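Side-chain contacts in Phospholipase/Carboxylesterase (Dyadobacter fermentans, PDB 4H0C), which probably hydrolyses carboxylic esters, perhaps including palmitoyl thioesters on proteins: residues Gln19-Ala24 / Gln95-Glu100; Val25-Gly30 / Ile39-Val44; Glu87-Ile92 / Ile102-Phe107; Ala130-Leu135 / Gly198-Leu203; Val154-Gly159 / Glu172-Leu177. One frame throughout, in Å; residues are numbered along the deposited sequence. Where two conformers were deposited one is given.

In the fold
All five contacts reach one mixed beta-sheet, which serves here as an example of how an alpha/beta hydrolase is held together. Contacts 1 and 2 share strand 23-28, contact 3 uses its neighbour 102-107, and contacts 4 and 5 the next strands, 127-131 and 153-160. The second segment of contact 1 falls between the two segments of contact 3, and contacts 4 and 5 follow later in the chain. The centres of contacts 1 and 5 lie about 26 Å apart, those of 4 and 5 about 10 Å. Contacts 3 and 5 pack helices on one face of the sheet, whereas contacts 2 and 4 pack the other, so the sheet that carries the probable catalytic residues is packed on both faces.

Contact 1. Residues Gln19-Ala24 / Gln95-Glu100; sequences QRAKKA and QGIPAE
Ala21 is the first residue of 19-24 to meet Ile97, and it does so with both backbone and side chain. Its carbonyl O lies 3.5 Å from CD1 of Ile97, while its CB stands 3.9 Å from the same CD1, so one methyl touches both the carbonyl and the side chain of Ala21. Lys22 adds only its backbone, the carbonyl O approaching the other branch, CG2, of Ile97. The Lys23 side chain leaves the contact and passes about 4 Å from a bound sodium ion (nearest atoms), but its carbonyl O comes to 3.9 Å from CD1 of Ile97. Ala24 completes the run: its CB is 4.2 Å from Ile97 CD1, and its backbone N lies near CG2. One side chain therefore serves four consecutive residues. With CG1 anti to the carbonyl carbon (chi1 -63°), an extended chi2 sends CD1 in among Ala21, Lys23 and Ala24, while CG2 lies by the backbone of Lys22 and Ala24. With an alanine here, both branches would be gone, and the methyls of Ala21 and Ala24 would probably be left facing a gap where the strand begins. Just before Ile97, Gly96 ends helix 77-94 in a Schellman motif. The contact thus joins the entry to strand 23-28 with the connection leading into strand 102-107. Ile92 of helix 77-94 packs against Ala24 and Ile97 alike, Ile102 of strand 102-107 also touches Ile97, and Lys23 pairs through its backbone with Ala51 of strand 50-55.

Contact 2. Residues Val25-Gly30 / Ile39-Val44; sequences VVMLHG and ISLQKV
Met27 and Ile39 bring the two backbones closest, their CA atoms 6.9 Å apart. The first segment runs as a beta-strand through Leu28 and then leaves the sheet. The second winds into a tight 3-10 turn, in which Gln42 N bonds to Ile39 O at 2.9 Å, and the next two residues repeat the pattern with Ser40 O and Leu41 O. Across this gap a single long side chain does the bridging. Met27, present as selenomethionine, leaves the strand with CG anti to its carbonyl carbon. The extended chi2 carries SE to 4.2 Å from Ile39 CA, and the bend at chi3 (72°) turns the terminal CE to Leu41, 3.8 Å from its CB. The two side chains cross obliquely, and the methyl meets the leucine at CB rather than at its branched end. The contact is apolar throughout and buried on the strand side, where Ile52 and Leu47 also press on Met27.

Beyond the strand, His29 fixes the loop that follows. Its ND1 donates to Gly30 O at 2.8 Å, a nearly straight bond (166°) with the acceptor in the ring plane, although the donor is tilted from the carbonyl plane. NE2 is engaged by the backbone N of Ala57, and Trp62 stacks on the ring. Both nitrogens being held, the imidazole is locked in rotation. A His-Gly pair straight after this strand is common in alpha/beta hydrolases, in many of which this loop helps build the oxyanion hole; a similar role is probable here.

Contact 3. Residues Glu87-Ile92 / Ile102-Phe107; sequences EVVAEI and IYFAGF
Ile92 and Ile102 make the tight part of this helix-on-strand contact. CG2 of Ile92 sits 3.6 Å from CD1 of Ile102 and nearly as close to its CG1, so one methyl lies against the outer half of the other isoleucine. That branch of Ile102 is available because its CG1 is anti to the carbonyl carbon (chi1 -61°), which sends CD1 toward the helix. A turn back, Val89 uses its two methyls separately. CG2 meets the edge of the Phe104 ring, close to the ring plane, at 3.7 Å from CZ, the side chains crossing at about a right angle; CG1 touches Ile102 CD1 more loosely, at 4.2 Å.

The far side of the helix is looser and nearer solvent: Ala90 is exposed, and Glu87 and Glu91 partly so. Glu87 OE2 lies 3.1 Å from Glu91 OE1, which would probably raise the proton affinity of one carboxylate, offset in part by a long, weak ion pair of Glu91 with Lys9. The helix and strand axes run roughly antiparallel, 152° apart. Helix 77-94 also spreads onto strand 23-28 through Val88 and Ile92, while Tyr117 of helix 109-120 flanks Val89 and Tyr125 meets Phe104 edge-to-face.

Contact 4. Residues Ala130-Leu135 / Gly198-Leu203; sequences AFTGGL and GDEIQL
Phe131 packs against Glu200 and Ile201 in a buried contact between the end of a central strand and a late helix, apolar at the ring and polar beside it. CE1 of Phe131 lies 3.8 Å from CB of Glu200, and CZ lies 4.1 Å from CD1 of Ile201. The ring also brings CD1 to 3.5 Å from Glu200 OE2. Ring and glutamate slide past each other in opposite directions, with the ring and carboxylate planes 79° apart. Extended beyond CG, the glutamate carries its carboxylate past the phenyl ring toward Thr132.

There a water joins the segments. Thr132 OG1 donates to it at 2.6 Å, and it donates in turn to Glu200 OE2 at 2.7 Å. The same OE2 is bonded to Ser157 OG, while OE1 takes a salt bridge from Arg192 and a bond from Ser197, so the buried carboxylate is gripped at both oxygens. Arg192 also bonds Thr132 OG1, so one guanidinium group holds both residues that share the water. A serine at Phe131 would take away the ring, and the aliphatic part of Glu200 and the tip of Ile201 would probably lose their cover on the sheet.

Thr132 touches His194, a likely member of the catalytic triad, and its side chain lies about 4 Å (nearest atoms) from a bound citric acid molecule, probably from the crystallisation liquor. Strand 127-131 runs beside strands 102-107 and 153-160; Phe155 of the latter packs on both Phe131 and Glu200, and Tyr189 of strand 183-190 closes on the glutamate.

Contact 5. Residues Val154-Gly159 / Glu172-Leu177; sequences VFISTG and ESVTIL
Ser173 OG is gripped by two backbone groups, the O of Arg169 one turn earlier in its helix and the N of Leu135, while its CB meets the sheet at Ile156. Because OG stands anti to the carbonyl carbon (chi1 -61°), the hydroxyl is turned back along the helix to these partners, and the CB is left to face the strand, 4.0 Å from CD1 of Ile156. The hydroxyl thus pins the loop after strand 127-131 to the helix, and its polarity is satisfied although the residue is buried.

The rest is hydrocarbon. Ile156 divides itself between two helix residues: CD1 goes to Ser173, and CG2 presses on CG2 of Val174 at 3.6 Å. Its CG1 is anti to the backbone N (chi1 -176°), which leaves CG2 in the crowded position between N and the carbonyl carbon, on the flank that Val174 occupies. Two residues earlier on the same face of the strand, Val154 offers CG1 to CD1 of Leu177 at 4.1 Å, the two side chains meeting at about a right angle. Val154 and Ile156 thus follow Leu177 and Val174 in reverse order, as the directions of strand and helix demand: the axes of the two short segments approach to 10.2 Å and run almost antiparallel.

This is the first half of a beta-alpha-beta crossover in which strand 153-160, helix 167-179 and strand 183-190 succeed one another. Leu115 of helix 109-120 touches both Ile156 and Leu177, and Val184 of strand 183-190 touches Leu177; on the other face of the sheet Phe155 meets helix 198-206.

Contact 1. Residues Gln19-Ala24 / Gln95-Glu100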
# COMPACT_ATOMS: atom_id res chain seq x y z
N GLN A 19 0.00 -5.56 21.79
CA GLN A 19 0.53 -5.04 23.04
C GLN A 19 2.02 -5.33 23.24
O GLN A 19 2.68 -4.67 24.04
CB GLN A 19 -0.26 -5.57 24.24
CG GLN A 19 -1.73 -5.16 24.29
CD GLN A 19 -2.56 -6.08 25.19
OE1 GLN A 19 -2.68 -7.29 24.92
NE2 GLN A 19 -3.13 -5.53 26.27
N ARG A 20 2.55 -6.33 22.54
CA ARG A 20 3.96 -6.69 22.72
C ARG A 20 4.83 -6.19 21.57
O ARG A 20 6.05 -6.07 21.71
CB ARG A 20 4.10 -8.21 22.93
CG ARG A 20 3.56 -8.66 24.28
CD ARG A 20 3.90 -10.09 24.70
NE ARG A 20 3.16 -10.40 25.93
CZ ARG A 20 3.58 -10.10 27.16
NH1 ARG A 20 4.75 -9.51 27.35
NH2 ARG A 20 2.82 -10.37 28.22
N ALA A 21 4.19 -5.88 20.44
CA ALA A 21 4.91 -5.63 19.20
C ALA A 21 5.70 -4.32 19.19
O ALA A 21 5.20 -3.29 19.65
CB ALA A 21 3.93 -5.66 18.03
N LYS A 22 6.92 -4.41 18.68
CA LYS A 22 7.81 -3.28 18.44
C LYS A 22 7.39 -2.53 17.16
O LYS A 22 7.65 -1.33 17.02
CB LYS A 22 9.25 -3.78 18.29
CG LYS A 22 9.76 -4.64 19.44
CD LYS A 22 11.23 -5.03 19.31
CE LYS A 22 11.41 -6.12 18.26
NZ LYS A 22 10.80 -7.43 18.66
N LYS A 23 6.76 -3.24 16.23
CA LYS A 23 6.46 -2.73 14.90
C LYS A 23 5.11 -3.26 14.45
O LYS A 23 4.60 -4.24 15.03
CB LYS A 23 7.55 -3.17 13.89
CG LYS A 23 8.96 -2.83 14.27
CD LYS A 23 9.96 -3.44 13.30
CE LYS A 23 11.32 -2.76 13.48
NZ LYS A 23 12.32 -3.43 12.60
N ALA A 24 4.54 -2.64 13.42
CA ALA A 24 3.30 -3.11 12.85
C ALA A 24 3.35 -2.98 11.37
O ALA A 24 4.13 -2.18 10.84
CB ALA A 24 2.12 -2.30 13.38
N GLN A 95 -2.50 1.81 20.23
CA GLN A 95 -1.94 0.64 20.93
C GLN A 95 -0.52 0.91 21.33
O GLN A 95 0.13 0.05 21.93
CB GLN A 95 -1.95 -0.61 20.04
CG GLN A 95 -3.30 -1.02 19.47
CD GLN A 95 -4.17 -1.76 20.47
OE1 GLN A 95 -3.79 -1.97 21.63
NE2 GLN A 95 -5.36 -2.17 20.02
N GLY A 96 -0.01 2.11 21.00
CA GLY A 96 1.32 2.55 21.43
C GLY A 96 2.48 2.31 20.47
O GLY A 96 3.65 2.42 20.86
N ILE A 97 2.17 1.99 19.21
CA ILE A 97 3.19 1.82 18.17
C ILE A 97 3.18 3.09 17.34
O ILE A 97 2.18 3.38 16.66
CB ILE A 97 2.96 0.56 17.31
CG1 ILE A 97 3.07 -0.69 18.22
CG2 ILE A 97 3.94 0.50 16.12
CD1 ILE A 97 2.73 -2.01 17.56
N PRO A 98 4.29 3.86 17.40
CA PRO A 98 4.41 5.13 16.67
C PRO A 98 4.49 4.92 15.17
O PRO A 98 4.92 3.85 14.71
CB PRO A 98 5.73 5.71 17.20
CG PRO A 98 6.53 4.51 17.53
CD PRO A 98 5.54 3.54 18.12
N ALA A 99 4.10 5.93 14.40
CA ALA A 99 4.05 5.80 12.92
C ALA A 99 5.40 5.41 12.33
O ALA A 99 5.45 4.70 11.32
CB ALA A 99 3.52 7.10 12.30
N GLU A 100 6.49 5.82 12.97
CA GLU A 100 7.83 5.48 12.46
C GLU A 100 8.20 3.99 12.57
O GLU A 100 9.21 3.56 11.99
CB GLU A 100 8.91 6.37 13.09
CG GLU A 100 9.19 6.05 14.54
CD GLU A 100 10.42 6.76 15.06
OE1 GLU A 100 11.02 7.57 14.30
OE2 GLU A 100 10.79 6.50 16.21

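Contact 2. Residues Val25-Gly30 / Ile39-Val44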
# COMPACT_ATOMS: atom_id res chain seq x y z
N VAL A 25 2.53 -3.77 10.69
CA VAL A 25 2.45 -3.65 9.23
C VAL A 25 0.98 -3.69 8.82
O VAL A 25 0.21 -4.53 9.31
CB VAL A 25 3.26 -4.74 8.48
CG1 VAL A 25 2.75 -6.16 8.80
CG2 VAL A 25 3.19 -4.49 6.97
N VAL A 26 0.60 -2.73 7.97
CA VAL A 26 -0.72 -2.67 7.38
C VAL A 26 -0.61 -3.32 6.00
O VAL A 26 0.14 -2.84 5.16
CB VAL A 26 -1.19 -1.20 7.24
CG1 VAL A 26 -2.55 -1.17 6.55
CG2 VAL A 26 -1.21 -0.51 8.59
N MSE A 27 -1.34 -4.43 5.79
CA MSE A 27 -1.25 -5.20 4.54
C MSE A 27 -2.56 -5.05 3.77
O MSE A 27 -3.63 -5.28 4.32
CB MSE A 27 -0.94 -6.67 4.84
CG MSE A 27 0.28 -6.83 5.74
SE MSE A 27 0.80 -8.65 5.94
CE MSE A 27 1.55 -8.97 4.17
N LEU A 28 -2.46 -4.68 2.50
CA LEU A 28 -3.62 -4.34 1.68
C LEU A 28 -3.69 -5.28 0.48
O LEU A 28 -2.80 -5.29 -0.37
CB LEU A 28 -3.59 -2.86 1.26
CG LEU A 28 -3.53 -1.85 2.44
CD1 LEU A 28 -3.34 -0.42 1.94
CD2 LEU A 28 -4.78 -1.91 3.30
N HIS A 29 -4.76 -6.07 0.45
CA HIS A 29 -5.01 -7.04 -0.60
C HIS A 29 -5.40 -6.41 -1.91
O HIS A 29 -5.79 -5.22 -1.98
CB HIS A 29 -6.07 -8.06 -0.18
CG HIS A 29 -7.48 -7.49 -0.05
ND1 HIS A 29 -8.28 -7.21 -1.13
CD2 HIS A 29 -8.25 -7.23 1.08
CE1 HIS A 29 -9.49 -6.76 -0.69
NE2 HIS A 29 -9.46 -6.76 0.66
N GLY A 30 -5.31 -7.21 -2.96
CA GLY A 30 -5.66 -6.77 -4.30
C GLY A 30 -7.12 -6.96 -4.69
O GLY A 30 -7.94 -7.40 -3.88
N ILE A 39 -2.32 -11.70 4.18
CA ILE A 39 -1.58 -12.04 5.40
C ILE A 39 -0.62 -13.22 5.18
O ILE A 39 0.46 -13.26 5.77
CB ILE A 39 -2.52 -12.31 6.58
CG1 ILE A 39 -3.10 -10.97 7.04
CG2 ILE A 39 -1.81 -13.02 7.72
CD1 ILE A 39 -4.16 -11.09 8.12
N SER A 40 -1.00 -14.15 4.31
CA SER A 40 -0.14 -15.31 4.08
C SER A 40 1.23 -14.94 3.50
O SER A 40 2.15 -15.78 3.46
CB SER A 40 -0.83 -16.37 3.23
OG SER A 40 -1.02 -15.89 1.92
N LEU A 41 1.39 -13.69 3.05
CA LEU A 41 2.72 -13.22 2.60
C LEU A 41 3.72 -13.19 3.75
O LEU A 41 4.92 -13.11 3.51
CB LEU A 41 2.67 -11.86 1.90
CG LEU A 41 2.16 -11.85 0.45
CD1 LEU A 41 1.85 -10.44 -0.02
CD2 LEU A 41 3.11 -12.54 -0.54
N GLN A 42 3.24 -13.28 4.99
CA GLN A 42 4.15 -13.33 6.14
C GLN A 42 5.00 -14.61 6.12
O GLN A 42 5.99 -14.71 6.83
CB GLN A 42 3.39 -13.22 7.45
CG GLN A 42 2.62 -14.48 7.83
CD GLN A 42 1.90 -14.28 9.15
OE1 GLN A 42 2.53 -13.97 10.15
NE2 GLN A 42 0.60 -14.45 9.15
N LYS A 43 4.60 -15.58 5.30
CA LYS A 43 5.37 -16.82 5.14
C LYS A 43 6.68 -16.61 4.38
O LYS A 43 7.58 -17.43 4.48
CB LYS A 43 4.52 -17.90 4.47
CG LYS A 43 3.42 -18.45 5.36
CD LYS A 43 2.55 -19.41 4.57
CE LYS A 43 1.25 -19.71 5.30
NZ LYS A 43 0.29 -20.36 4.37
N VAL A 44 6.77 -15.51 3.62
CA VAL A 44 7.94 -15.22 2.76
C VAL A 44 8.57 -13.84 3.00
O VAL A 44 9.76 -13.65 2.74
CB VAL A 44 7.68 -15.46 1.24
CG1 VAL A 44 7.39 -16.93 0.97
CG2 VAL A 44 6.55 -14.57 0.70

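Contact 3. Residues Glu87-Ile92 / Ile102-Phe107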
# COMPACT_ATOMS: atom_id res chain seq x y z
N GLU A 87 -8.18 4.54 9.75
CA GLU A 87 -8.67 3.93 11.02
C GLU A 87 -7.69 2.89 11.57
O GLU A 87 -7.41 2.84 12.79
CB GLU A 87 -10.06 3.31 10.84
CG GLU A 87 -10.62 2.61 12.07
CD GLU A 87 -10.62 3.48 13.33
OE1 GLU A 87 -11.10 4.63 13.26
OE2 GLU A 87 -10.14 3.03 14.39
N VAL A 88 -7.18 2.03 10.67
CA VAL A 88 -6.21 1.00 11.06
C VAL A 88 -4.95 1.66 11.63
O VAL A 88 -4.49 1.28 12.73
CB VAL A 88 -5.84 0.08 9.87
CG1 VAL A 88 -4.66 -0.84 10.24
CG2 VAL A 88 -7.06 -0.73 9.41
N VAL A 89 -4.41 2.65 10.91
CA VAL A 89 -3.24 3.40 11.42
C VAL A 89 -3.52 4.03 12.78
O VAL A 89 -2.69 3.90 13.71
CB VAL A 89 -2.71 4.46 10.42
CG1 VAL A 89 -1.62 5.33 11.06
CG2 VAL A 89 -2.23 3.78 9.12
N ALA A 90 -4.68 4.67 12.92
CA ALA A 90 -5.07 5.26 14.20
C ALA A 90 -5.13 4.22 15.32
O ALA A 90 -4.66 4.47 16.43
CB ALA A 90 -6.42 5.98 14.07
N GLU A 91 -5.70 3.05 15.03
CA GLU A 91 -5.76 1.97 16.05
C GLU A 91 -4.36 1.54 16.51
O GLU A 91 -4.10 1.42 17.71
CB GLU A 91 -6.55 0.77 15.52
CG GLU A 91 -8.05 1.01 15.44
CD GLU A 91 -8.86 -0.24 15.10
OE1 GLU A 91 -10.02 -0.08 14.66
OE2 GLU A 91 -8.35 -1.37 15.28
N ILE A 92 -3.47 1.34 15.54
CA ILE A 92 -2.09 0.96 15.82
C ILE A 92 -1.42 2.00 16.72
O ILE A 92 -0.79 1.65 17.74
CB ILE A 92 -1.29 0.71 14.54
CG1 ILE A 92 -1.89 -0.49 13.81
CG2 ILE A 92 0.18 0.42 14.86
CD1 ILE A 92 -1.46 -0.64 12.35
N ILE A 102 5.57 1.84 11.82
CA ILE A 102 4.45 1.27 11.07
C ILE A 102 4.88 1.14 9.62
O ILE A 102 5.40 2.11 9.02
CB ILE A 102 3.13 2.08 11.19
CG1 ILE A 102 2.64 2.13 12.64
CG2 ILE A 102 2.04 1.45 10.30
CD1 ILE A 102 1.48 3.10 12.90
N TYR A 103 4.71 -0.07 9.09
CA TYR A 103 5.06 -0.42 7.71
C TYR A 103 3.80 -0.65 6.92
O TYR A 103 2.74 -0.91 7.50
CB TYR A 103 5.90 -1.70 7.72
CG TYR A 103 7.24 -1.53 8.40
CD1 TYR A 103 7.34 -1.38 9.80
CD2 TYR A 103 8.42 -1.48 7.65
CE1 TYR A 103 8.58 -1.23 10.42
CE2 TYR A 103 9.65 -1.33 8.26
CZ TYR A 103 9.74 -1.21 9.64
OH TYR A 103 10.99 -1.03 10.21
N PHE A 104 3.89 -0.52 5.60
CA PHE A 104 2.75 -0.79 4.71
C PHE A 104 3.19 -1.72 3.60
O PHE A 104 4.30 -1.59 3.07
CB PHE A 104 2.20 0.49 4.06
CG PHE A 104 1.67 1.50 5.05
CD1 PHE A 104 2.55 2.30 5.79
CD2 PHE A 104 0.31 1.66 5.22
CE1 PHE A 104 2.06 3.22 6.70
CE2 PHE A 104 -0.18 2.61 6.13
CZ PHE A 104 0.69 3.38 6.88
N ALA A 105 2.31 -2.66 3.24
CA ALA A 105 2.61 -3.58 2.14
C ALA A 105 1.34 -3.85 1.35
O ALA A 105 0.31 -4.18 1.93
CB ALA A 105 3.22 -4.87 2.66
N GLY A 106 1.40 -3.70 0.03
CA GLY A 106 0.22 -3.89 -0.80
C GLY A 106 0.62 -4.51 -2.11
O GLY A 106 1.76 -4.32 -2.56
N PHE A 107 -0.31 -5.24 -2.74
CA PHE A 107 -0.09 -5.75 -4.10
C PHE A 107 -1.17 -5.21 -5.00
O PHE A 107 -2.35 -5.26 -4.64
CB PHE A 107 -0.14 -7.30 -4.14
CG PHE A 107 -0.12 -7.86 -5.53
CD1 PHE A 107 0.99 -7.66 -6.36
CD2 PHE A 107 -1.21 -8.57 -6.02
CE1 PHE A 107 1.01 -8.17 -7.66
CE2 PHE A 107 -1.19 -9.09 -7.31
CZ PHE A 107 -0.08 -8.90 -8.13

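Contact 4. Residues Ala130-Leu135 / Gly198-Leu203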
# COMPACT_ATOMS: atom_id res chain seq x y z
N ALA A 130 5.21 -1.28 -2.20
CA ALA A 130 4.16 -1.21 -3.20
C ALA A 130 4.48 -2.13 -4.37
O ALA A 130 5.15 -1.73 -5.35
CB ALA A 130 3.96 0.22 -3.67
N PHE A 131 4.04 -3.39 -4.25
CA PHE A 131 4.25 -4.38 -5.32
C PHE A 131 3.26 -4.10 -6.44
O PHE A 131 2.07 -4.37 -6.30
CB PHE A 131 4.03 -5.82 -4.83
CG PHE A 131 5.01 -6.30 -3.79
CD1 PHE A 131 6.37 -6.37 -4.05
CD2 PHE A 131 4.54 -6.74 -2.54
CE1 PHE A 131 7.26 -6.86 -3.09
CE2 PHE A 131 5.41 -7.24 -1.58
CZ PHE A 131 6.78 -7.29 -1.85
N THR A 132 3.78 -3.60 -7.57
CA THR A 132 2.98 -3.33 -8.78
C THR A 132 1.82 -2.37 -8.54
O THR A 132 0.63 -2.74 -8.61
CB THR A 132 2.52 -4.61 -9.47
OG1 THR A 132 3.64 -5.50 -9.56
CG2 THR A 132 1.97 -4.32 -10.92
N GLY A 133 2.16 -1.13 -8.24
CA GLY A 133 1.15 -0.11 -8.04
C GLY A 133 1.67 1.28 -8.34
O GLY A 133 2.88 1.50 -8.51
N GLY A 134 0.74 2.22 -8.39
CA GLY A 134 1.04 3.63 -8.60
C GLY A 134 0.02 4.52 -7.91
O GLY A 134 -1.03 4.05 -7.43
N LEU A 135 0.31 5.82 -7.87
CA LEU A 135 -0.64 6.78 -7.33
C LEU A 135 -1.92 6.82 -8.20
O LEU A 135 -1.87 6.50 -9.39
CB LEU A 135 0.02 8.15 -7.23
CG LEU A 135 1.15 8.31 -6.18
CD1 LEU A 135 1.84 9.64 -6.42
CD2 LEU A 135 0.65 8.19 -4.74
N GLY A 198 9.85 -13.70 -6.91
CA GLY A 198 10.72 -14.06 -5.79
C GLY A 198 11.81 -13.03 -5.57
O GLY A 198 12.25 -12.80 -4.42
N ASP A 199 12.24 -12.38 -6.66
CA ASP A 199 13.28 -11.35 -6.58
C ASP A 199 12.80 -10.14 -5.75
O ASP A 199 13.57 -9.57 -4.96
CB ASP A 199 13.70 -10.90 -7.98
CG ASP A 199 14.68 -11.89 -8.67
OD1 ASP A 199 15.05 -11.57 -9.81
OD2 ASP A 199 15.06 -12.96 -8.12
N GLU A 200 11.54 -9.77 -5.95
CA GLU A 200 10.94 -8.65 -5.21
C GLU A 200 10.89 -8.98 -3.73
O GLU A 200 11.20 -8.13 -2.91
CB GLU A 200 9.52 -8.37 -5.71
CG GLU A 200 9.48 -7.66 -7.05
CD GLU A 200 8.11 -7.73 -7.68
OE1 GLU A 200 7.86 -8.72 -8.39
OE2 GLU A 200 7.29 -6.80 -7.45
N ILE A 201 10.54 -10.22 -3.42
CA ILE A 201 10.46 -10.66 -2.02
C ILE A 201 11.82 -10.55 -1.34
O ILE A 201 11.91 -9.98 -0.24
CB ILE A 201 9.90 -12.09 -1.89
CG1 ILE A 201 8.43 -12.14 -2.34
CG2 ILE A 201 10.04 -12.62 -0.45
CD1 ILE A 201 7.49 -11.30 -1.50
N GLN A 202 12.87 -11.10 -1.98
CA GLN A 202 14.22 -11.07 -1.41
C GLN A 202 14.70 -9.63 -1.27
O GLN A 202 15.35 -9.28 -0.27
CB GLN A 202 15.25 -11.76 -2.32
CG GLN A 202 15.04 -13.22 -2.63
CD GLN A 202 16.21 -13.78 -3.44
OE1 GLN A 202 16.06 -14.17 -4.61
NE2 GLN A 202 17.40 -13.81 -2.82
N LEU A 203 14.44 -8.83 -2.31
CA LEU A 203 14.92 -7.46 -2.31
C LEU A 203 14.28 -6.67 -1.18
O LEU A 203 14.97 -5.92 -0.48
CB LEU A 203 14.69 -6.79 -3.66
CG LEU A 203 15.32 -5.40 -3.81
CD1 LEU A 203 16.79 -5.37 -3.38
CD2 LEU A 203 15.14 -4.96 -5.26
O HOH W 1 4.68 -7.10 -7.84

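Contact 5. Residues Val154-Gly159 / Glu172-Leu177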
# COMPACT_ATOMS: atom_id res chain seq x y z
N VAL A 154 10.96 3.35 0.63
CA VAL A 154 9.82 2.94 -0.18
C VAL A 154 10.32 2.06 -1.30
O VAL A 154 11.30 2.40 -1.97
CB VAL A 154 9.07 4.16 -0.81
CG1 VAL A 154 7.91 3.71 -1.68
CG2 VAL A 154 8.59 5.13 0.27
N PHE A 155 9.68 0.91 -1.49
CA PHE A 155 9.94 0.03 -2.63
C PHE A 155 8.73 0.06 -3.54
O PHE A 155 7.61 -0.18 -3.10
CB PHE A 155 10.21 -1.40 -2.18
CG PHE A 155 10.41 -2.37 -3.33
CD1 PHE A 155 11.65 -2.44 -3.98
CD2 PHE A 155 9.36 -3.16 -3.79
CE1 PHE A 155 11.85 -3.32 -5.05
CE2 PHE A 155 9.56 -4.05 -4.86
CZ PHE A 155 10.80 -4.12 -5.49
N ILE A 156 8.95 0.38 -4.81
CA ILE A 156 7.88 0.40 -5.79
C ILE A 156 8.33 -0.39 -7.01
O ILE A 156 9.41 -0.17 -7.55
CB ILE A 156 7.41 1.84 -6.13
CG1 ILE A 156 6.21 1.84 -7.09
CG2 ILE A 156 8.55 2.69 -6.67
CD1 ILE A 156 5.59 3.23 -7.29
N SER A 157 7.50 -1.33 -7.43
CA SER A 157 7.83 -2.14 -8.60
C SER A 157 6.67 -2.24 -9.56
O SER A 157 5.53 -1.94 -9.22
CB SER A 157 8.20 -3.54 -8.16
OG SER A 157 7.10 -4.13 -7.50
N THR A 158 6.99 -2.63 -10.78
CA THR A 158 6.01 -3.07 -11.75
C THR A 158 6.70 -3.93 -12.80
O THR A 158 7.94 -4.04 -12.84
CB THR A 158 5.22 -1.90 -12.39
OG1 THR A 158 4.09 -2.42 -13.12
CG2 THR A 158 6.11 -1.03 -13.30
N GLY A 159 5.91 -4.54 -13.67
CA GLY A 159 6.47 -5.24 -14.80
C GLY A 159 6.39 -4.34 -16.03
O GLY A 159 5.71 -3.30 -16.03
N GLU A 172 6.03 8.49 -12.59
CA GLU A 172 5.39 9.69 -12.04
C GLU A 172 5.28 9.59 -10.54
O GLU A 172 5.52 10.59 -9.83
CB GLU A 172 3.98 9.91 -12.62
CG GLU A 172 3.97 10.20 -14.09
CD GLU A 172 2.57 10.24 -14.69
OE1 GLU A 172 1.76 9.31 -14.47
OE2 GLU A 172 2.28 11.21 -15.41
N SER A 173 4.90 8.40 -10.06
CA SER A 173 4.74 8.14 -8.61
C SER A 173 6.08 8.28 -7.91
O SER A 173 6.17 8.91 -6.84
CB SER A 173 4.12 6.74 -8.36
OG SER A 173 2.83 6.66 -8.95
N VAL A 174 7.13 7.72 -8.50
CA VAL A 174 8.49 7.85 -7.96
C VAL A 174 8.90 9.34 -7.84
O VAL A 174 9.43 9.80 -6.80
CB VAL A 174 9.50 7.04 -8.82
CG1 VAL A 174 10.94 7.32 -8.39
CG2 VAL A 174 9.19 5.55 -8.75
N THR A 175 8.64 10.10 -8.90
CA THR A 175 8.99 11.52 -8.90
C THR A 175 8.31 12.26 -7.74
O THR A 175 8.95 13.03 -7.02
CB THR A 175 8.70 12.18 -10.25
OG1 THR A 175 9.48 11.52 -11.25
CG2 THR A 175 9.07 13.65 -10.22
N ILE A 176 7.03 11.97 -7.53
CA ILE A 176 6.28 12.62 -6.45
C ILE A 176 6.81 12.17 -5.09
O ILE A 176 7.02 13.00 -4.17
CB ILE A 176 4.77 12.34 -6.59
CG1 ILE A 176 4.21 13.15 -7.76
CG2 ILE A 176 4.04 12.71 -5.31
CD1 ILE A 176 2.86 12.70 -8.27
N LEU A 177 7.00 10.86 -4.93
CA LEU A 177 7.55 10.31 -3.67
C LEU A 177 8.92 10.90 -3.34
O LEU A 177 9.19 11.28 -2.18
CB LEU A 177 7.68 8.77 -3.75
CG LEU A 177 6.36 7.98 -3.78
CD1 LEU A 177 6.59 6.58 -4.32
CD2 LEU A 177 5.76 7.90 -2.39